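Local coordinates for protein soluble lytic murein transglycosylase (Escherichia coli, PDB 1QSA) that cleaves the glycosidic bonds between N-acetylmuramic acid and N-acetylglucosamine in peptidoglycan, with formation of a 1,6-anhydro bond in the N-acetylmuramic acid residue, at residues 283-288 and 310-315; 317-322 and 343-348. All blocks are in the same frame, centred on the assembly; numbering follows the deposited sequence.

Contact 1: residues 283-288 and 310-315; sequences QSTSLI and RLPMEA. With SO4 (sulfate ion), chain D.
The Pro312 ring is met by Thr285 at its CG-CD side: OG1 lies 3.2 Å from Pro312 CG, and the two side chains run obliquely to one another. The other branch of Thr285, CG2, lies against Ala315 CB (3.8 Å). A turn later Ile288 continues the apolar contact. Its CG2 packs on Leu311 CD2 at 3.7 Å, the two side chains passing in opposite directions, while CD1 reaches the carbonyl oxygen of Arg310. Ser284, at the N-cap, has OG trans to its own nitrogen (chi1 176°). There it accepts from Leu287 N (3.2 Å) and donates to sulfate O3 (2.7 Å). Thr285 N gives its hydrogen to O2, and Ser286 holds O1 with both N (2.9 Å) and OG. Putting an alanine at Ser284 would probably leave Leu287 N without its cap and sulfate O3 without this donor. The sulfate, probably from the crystallisation liquor, thus occupies an anion site at a helix N-terminus, where the helix dipole would help to hold it. The apolar side joins the start of helix 285-298 to the chain leaving helix 301-310, as in the antiparallel helix pairs of an alpha-superhelix.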
loop_
_atom_site.group_PDB
_atom_site.type_symbol
_atom_site.label_atom_id
_atom_site.label_comp_id
_atom_site.label_asym_id
_atom_site.label_seq_id
_atom_site.Cartn_x
_atom_site.Cartn_y
_atom_site.Cartn_z
ATOM N N GLN A 283 4.651 14.072 23.456
ATOM C CA GLN A 283 3.232 13.749 23.404
ATOM C C GLN A 283 3.010 12.783 22.235
ATOM O O GLN A 283 1.885 12.333 21.990
ATOM C CB GLN A 283 2.396 15.020 23.164
ATOM C CG GLN A 283 2.556 16.118 24.213
ATOM C CD GLN A 283 2.216 15.638 25.601
ATOM O OE1 GLN A 283 1.222 14.931 25.802
ATOM N NE2 GLN A 283 3.047 16.006 26.575
ATOM N N SER A 284 4.086 12.474 21.512
ATOM C CA SER A 284 4.018 11.590 20.355
ATOM C C SER A 284 3.927 10.107 20.697
ATOM O O SER A 284 4.900 9.512 21.176
ATOM C CB SER A 284 5.226 11.830 19.439
ATOM O OG SER A 284 5.232 10.926 18.352
ATOM N N THR A 285 2.774 9.511 20.414
ATOM C CA THR A 285 2.569 8.090 20.652
ATOM C C THR A 285 3.542 7.226 19.842
ATOM O O THR A 285 4.153 6.299 20.378
ATOM C CB THR A 285 1.134 7.677 20.305
ATOM O OG1 THR A 285 0.241 8.269 21.252
ATOM C CG2 THR A 285 0.974 6.159 20.347
ATOM N N SER A 286 3.704 7.538 18.558
ATOM C CA SER A 286 4.594 6.743 17.715
ATOM C C SER A 286 6.050 6.797 18.184
ATOM O O SER A 286 6.740 5.790 18.122
ATOM C CB SER A 286 4.460 7.146 16.235
ATOM O OG SER A 286 4.788 8.509 16.061
ATOM N N LEU A 287 6.493 7.950 18.690
ATOM C CA LEU A 287 7.864 8.085 19.192
ATOM C C LEU A 287 8.071 7.229 20.450
ATOM O O LEU A 287 9.083 6.537 20.581
ATOM C CB LEU A 287 8.186 9.547 19.488
ATOM C CG LEU A 287 9.583 9.859 20.049
ATOM C CD1 LEU A 287 10.701 9.336 19.127
ATOM C CD2 LEU A 287 9.696 11.367 20.261
ATOM N N ILE A 288 7.105 7.274 21.366
ATOM C CA ILE A 288 7.176 6.480 22.596
ATOM C C ILE A 288 7.172 4.995 22.228
ATOM O O ILE A 288 7.927 4.219 22.802
ATOM C CB ILE A 288 5.995 6.808 23.551
ATOM C CG1 ILE A 288 6.075 8.279 23.976
ATOM C CG2 ILE A 288 6.042 5.889 24.779
ATOM C CD1 ILE A 288 4.777 8.850 24.563
ATOM N N ARG A 310 4.728 4.863 29.782
ATOM C CA ARG A 310 4.648 6.220 29.228
ATOM C C ARG A 310 3.658 6.326 28.064
ATOM O O ARG A 310 3.321 7.428 27.626
ATOM C CB ARG A 310 6.024 6.719 28.757
ATOM C CG ARG A 310 7.097 6.752 29.833
ATOM C CD ARG A 310 6.758 7.739 30.919
ATOM N NE ARG A 310 6.735 9.118 30.430
ATOM C CZ ARG A 310 6.506 10.173 31.207
ATOM N NH1 ARG A 310 6.278 10.005 32.504
ATOM N NH2 ARG A 310 6.500 11.396 30.691
ATOM N N LEU A 311 3.221 5.185 27.541
ATOM C CA LEU A 311 2.253 5.184 26.444
ATOM C C LEU A 311 0.919 5.741 26.916
ATOM O O LEU A 311 0.526 5.530 28.068
ATOM C CB LEU A 311 2.005 3.761 25.954
ATOM C CG LEU A 311 3.129 3.103 25.155
ATOM C CD1 LEU A 311 2.859 1.621 25.031
ATOM C CD2 LEU A 311 3.224 3.775 23.793
ATOM N N PRO A 312 0.244 6.531 26.064
ATOM C CA PRO A 312 -1.048 7.042 26.522
ATOM C C PRO A 312 -2.013 5.859 26.614
ATOM O O PRO A 312 -1.805 4.818 25.986
ATOM C CB PRO A 312 -1.448 8.036 25.425
ATOM C CG PRO A 312 -0.694 7.598 24.232
ATOM C CD PRO A 312 0.637 7.142 24.780
ATOM N N MET A 313 -3.029 6.007 27.453
ATOM C CA MET A 313 -4.026 4.967 27.686
ATOM C C MET A 313 -4.532 4.325 26.389
ATOM O O MET A 313 -4.628 3.102 26.284
ATOM C CB MET A 313 -5.191 5.587 28.475
ATOM C CG MET A 313 -6.310 4.643 28.809
ATOM S SD MET A 313 -7.739 5.605 29.412
ATOM C CE MET A 313 -8.412 6.167 27.846
ATOM N N GLU A 314 -4.815 5.154 25.393
ATOM C CA GLU A 314 -5.318 4.671 24.112
ATOM C C GLU A 314 -4.379 3.673 23.418
ATOM O O GLU A 314 -4.820 2.634 22.911
ATOM C CB GLU A 314 -5.615 5.859 23.196
ATOM C CG GLU A 314 -6.765 6.766 23.690
ATOM C CD GLU A 314 -6.373 7.790 24.764
ATOM O OE1 GLU A 314 -5.173 7.946 25.099
ATOM O OE2 GLU A 314 -7.293 8.473 25.270
ATOM N N ALA A 315 -3.085 3.971 23.420
ATOM C CA ALA A 315 -2.110 3.086 22.788
ATOM C C ALA A 315 -2.004 1.734 23.499
ATOM O O ALA A 315 -1.787 0.711 22.856
ATOM C CB ALA A 315 -0.755 3.765 22.733
HETATM S S SO4 D . 1.817 10.737 16.966
HETATM O O1 SO4 D . 2.105 9.300 16.836
HETATM O O2 SO4 D . 1.156 10.982 18.271
HETATM O O3 SO4 D . 3.055 11.532 16.875
HETATM O O4 SO4 D . 0.912 11.150 15.877
#

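Contact 2: residues 317-322 and 343-348; sequences EKDEWR and HQLMQQ
Asp319, in the first turn of helix 319-331, turns its carboxylate to Gln348 beyond the end of helix 335-346. OD1 accepts from Gln348 NE2 at 3.0 Å, on the syn side but 28° out of the carboxylate plane; the bond is not straight, with an N-H...O angle of 135°. The other oxygen, OD2, takes a hydrogen from a water 2.8 Å away, which itself accepts from Gln348 NE2, so a direct and a water-mediated bond join the same two groups. Leu345 CD2 lies beside Asp319 OD1, 3.9 Å away, and Tyr352 and Pro353 of helix 351-359 also touch Asp319. One turn on, Arg322 reaches across with its chain bent at chi3 (68°), which brings the guanidinium over Leu345. Leu345 CG stands 4.2 Å above one face, and its CD2 comes within 3.6 Å of Arg322 NH1. At the guanidinium edge, NH1 gives Gln348 OE1 a short, nearly straight bond of 2.7 Å, lying in the guanidinium plane and using a lone pair in the carbonyl plane. NH2 also comes near Gln344, whose side chain is modelled in two positions, so this approach is doubtful. The Gln348 amide is therefore gripped at both ends, oxygen by a cation and nitrogen by a carboxylate, which fixes its rotation and settles which end is which. Its backbone oxygen is held in turn by Tyr364 OH. The start of one helix is so fastened to the end of the next, the arrangement of an antiparallel helical hairpin, closed here at the protein surface by the polar clamp of Asp319 and Arg322 on Gln348.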
loop_
_atom_site.group_PDB
_atom_site.type_symbol
_atom_site.label_atom_id
_atom_site.label_comp_id
_atom_site.label_asym_id
_atom_site.label_seq_id
_atom_site.Cartn_x
_atom_site.Cartn_y
_atom_site.Cartn_z
ATOM N N GLU A 317 -4.198 -0.121 24.475
ATOM C CA GLU A 317 -5.282 -1.003 24.020
ATOM C C GLU A 317 -4.786 -1.956 22.923
ATOM O O GLU A 317 -5.411 -2.982 22.653
ATOM C CB GLU A 317 -6.420 -0.180 23.397
ATOM C CG GLU A 317 -6.983 0.947 24.260
ATOM C CD GLU A 317 -7.980 0.476 25.305
ATOM O OE1 GLU A 317 -8.305 -0.733 25.349
ATOM O OE2 GLU A 317 -8.450 1.336 26.080
ATOM N N LYS A 318 -3.689 -1.596 22.265
ATOM C CA LYS A 318 -3.173 -2.418 21.164
ATOM C C LYS A 318 -2.706 -3.809 21.597
ATOM O O LYS A 318 -2.133 -3.972 22.684
ATOM C CB LYS A 318 -2.052 -1.680 20.428
ATOM C CG LYS A 318 -2.484 -0.351 19.805
ATOM C CD LYS A 318 -1.296 0.365 19.170
ATOM C CE LYS A 318 -1.688 1.722 18.620
ATOM N NZ LYS A 318 -0.519 2.471 18.038
ATOM N N ASP A 319 -2.960 -4.802 20.740
ATOM C CA ASP A 319 -2.582 -6.194 20.997
ATOM C C ASP A 319 -1.161 -6.323 21.530
ATOM O O ASP A 319 -0.932 -6.974 22.547
ATOM C CB ASP A 319 -2.623 -7.021 19.707
ATOM C CG ASP A 319 -4.022 -7.410 19.295
ATOM O OD1 ASP A 319 -5.003 -7.017 19.966
ATOM O OD2 ASP A 319 -4.128 -8.135 18.284
ATOM N N GLU A 320 -0.209 -5.751 20.799
ATOM C CA GLU A 320 1.191 -5.834 21.193
ATOM C C GLU A 320 1.485 -5.336 22.603
ATOM O O GLU A 320 2.199 -6.003 23.360
ATOM C CB GLU A 320 2.110 -5.121 20.184
ATOM C CG GLU A 320 1.839 -3.622 19.967
ATOM C CD GLU A 320 0.991 -3.340 18.755
ATOM O OE1 GLU A 320 0.069 -4.132 18.464
ATOM O OE2 GLU A 320 1.211 -2.294 18.108
ATOM N N TRP A 321 0.901 -4.198 22.979
ATOM C CA TRP A 321 1.176 -3.635 24.293
ATOM C C TRP A 321 0.471 -4.387 25.413
ATOM O O TRP A 321 0.948 -4.398 26.550
ATOM C CB TRP A 321 0.921 -2.132 24.312
ATOM C CG TRP A 321 1.633 -1.400 23.185
ATOM C CD1 TRP A 321 1.143 -0.349 22.473
ATOM C CD2 TRP A 321 2.930 -1.701 22.613
ATOM N NE1 TRP A 321 2.035 0.024 21.491
ATOM C CE2 TRP A 321 3.141 -0.785 21.554
ATOM C CE3 TRP A 321 3.923 -2.660 22.884
ATOM C CZ2 TRP A 321 4.306 -0.794 20.760
ATOM C CZ3 TRP A 321 5.085 -2.671 22.089
ATOM C CH2 TRP A 321 5.261 -1.740 21.040
ATOM N N ARG A 322 -0.663 -5.010 25.098
ATOM C CA ARG A 322 -1.347 -5.831 26.090
ATOM C C ARG A 322 -0.482 -7.077 26.344
ATOM O O ARG A 322 -0.266 -7.474 27.498
ATOM C CB ARG A 322 -2.737 -6.231 25.604
ATOM C CG ARG A 322 -3.705 -5.060 25.578
ATOM C CD ARG A 322 -5.008 -5.436 24.911
ATOM N NE ARG A 322 -5.772 -6.399 25.697
ATOM C CZ ARG A 322 -6.688 -7.221 25.190
ATOM N NH1 ARG A 322 -6.942 -7.226 23.888
ATOM N NH2 ARG A 322 -7.334 -8.062 25.986
ATOM N N HIS A 343 -5.524 -14.672 28.151
ATOM C CA HIS A 343 -6.763 -15.364 27.800
ATOM C C HIS A 343 -7.702 -14.452 27.008
ATOM O O HIS A 343 -8.398 -14.919 26.107
ATOM C CB HIS A 343 -7.450 -15.936 29.048
ATOM C CG HIS A 343 -6.870 -17.241 29.505
ATOM N ND1 HIS A 343 -6.544 -17.495 30.821
ATOM C CD2 HIS A 343 -6.558 -18.365 28.821
ATOM C CE1 HIS A 343 -6.055 -18.718 30.925
ATOM N NE2 HIS A 343 -6.052 -19.266 29.724
ATOM N N GLN A 344 -7.713 -13.158 27.330
ATOM C CA GLN A 344 -8.551 -12.211 26.586
ATOM C C GLN A 344 -8.017 -12.084 25.159
ATOM O O GLN A 344 -8.781 -12.017 24.200
ATOM C CB GLN A 344 -8.586 -10.847 27.270
ATOM C CG GLN A 344 -9.533 -10.804 28.454
ATOM C CD GLN A 344 -10.929 -11.283 28.088
ATOM O OE1 GLN A 344 -11.664 -10.605 27.367
ATOM N NE2 GLN A 344 -11.288 -12.472 28.562
ATOM N N LEU A 345 -6.694 -12.066 25.027
ATOM C CA LEU A 345 -6.064 -11.957 23.713
ATOM C C LEU A 345 -6.381 -13.165 22.838
ATOM O O LEU A 345 -6.649 -13.016 21.647
ATOM C CB LEU A 345 -4.546 -11.793 23.857
ATOM C CG LEU A 345 -4.016 -10.377 24.066
ATOM C CD1 LEU A 345 -2.506 -10.430 24.271
ATOM C CD2 LEU A 345 -4.353 -9.516 22.848
ATOM N N MET A 346 -6.381 -14.352 23.436
ATOM C CA MET A 346 -6.669 -15.589 22.722
ATOM C C MET A 346 -8.060 -15.624 22.084
ATOM O O MET A 346 -8.294 -16.396 21.154
ATOM C CB MET A 346 -6.507 -16.792 23.650
ATOM C CG MET A 346 -5.065 -17.162 23.950
ATOM S SD MET A 346 -4.951 -18.383 25.294
ATOM C CE MET A 346 -5.675 -19.815 24.533
ATOM N N GLN A 347 -8.979 -14.818 22.611
ATOM C CA GLN A 347 -10.346 -14.756 22.085
ATOM C C GLN A 347 -10.388 -14.012 20.759
ATOM O O GLN A 347 -11.383 -14.088 20.023
ATOM C CB GLN A 347 -11.275 -14.088 23.099
ATOM C CG GLN A 347 -11.470 -14.902 24.374
ATOM C CD GLN A 347 -12.311 -14.199 25.424
ATOM O OE1 GLN A 347 -12.307 -14.589 26.594
ATOM N NE2 GLN A 347 -13.038 -13.164 25.017
ATOM N N GLN A 348 -9.324 -13.264 20.479
ATOM C CA GLN A 348 -9.224 -12.459 19.266
ATOM C C GLN A 348 -8.516 -13.171 18.129
ATOM O O GLN A 348 -8.026 -14.288 18.288
ATOM C CB GLN A 348 -8.540 -11.131 19.576
ATOM C CG GLN A 348 -9.238 -10.325 20.672
ATOM C CD GLN A 348 -8.385 -9.182 21.208
ATOM O OE1 GLN A 348 -8.555 -8.759 22.348
ATOM N NE2 GLN A 348 -7.464 -8.678 20.388
HETATM O O HOH W 1 -6.594 -9.279 17.543
#

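How the contacts relate
Contacts 1 and 2 follow one another along the chain, with Lys316 alone between 310-315 and 317-322, and their centres are about 17 Å apart. Each ties the start of one helix to the chain at or beyond the end of the next. Trp321 makes the direct join: its CD1 lies 3.1 Å from Ala315 O and 3.7 Å from Leu311 CD1. Trp321 NE1 hydrogen-bonds Glu289 OE2 of helix 285-298, which also forms a salt bridge with Lys318 NZ. Trp321 further touches Glu577 of helix 572-578. Both contacts lie away from Glu478, the predicted active-site residue, and the sulfate belongs to contact 1.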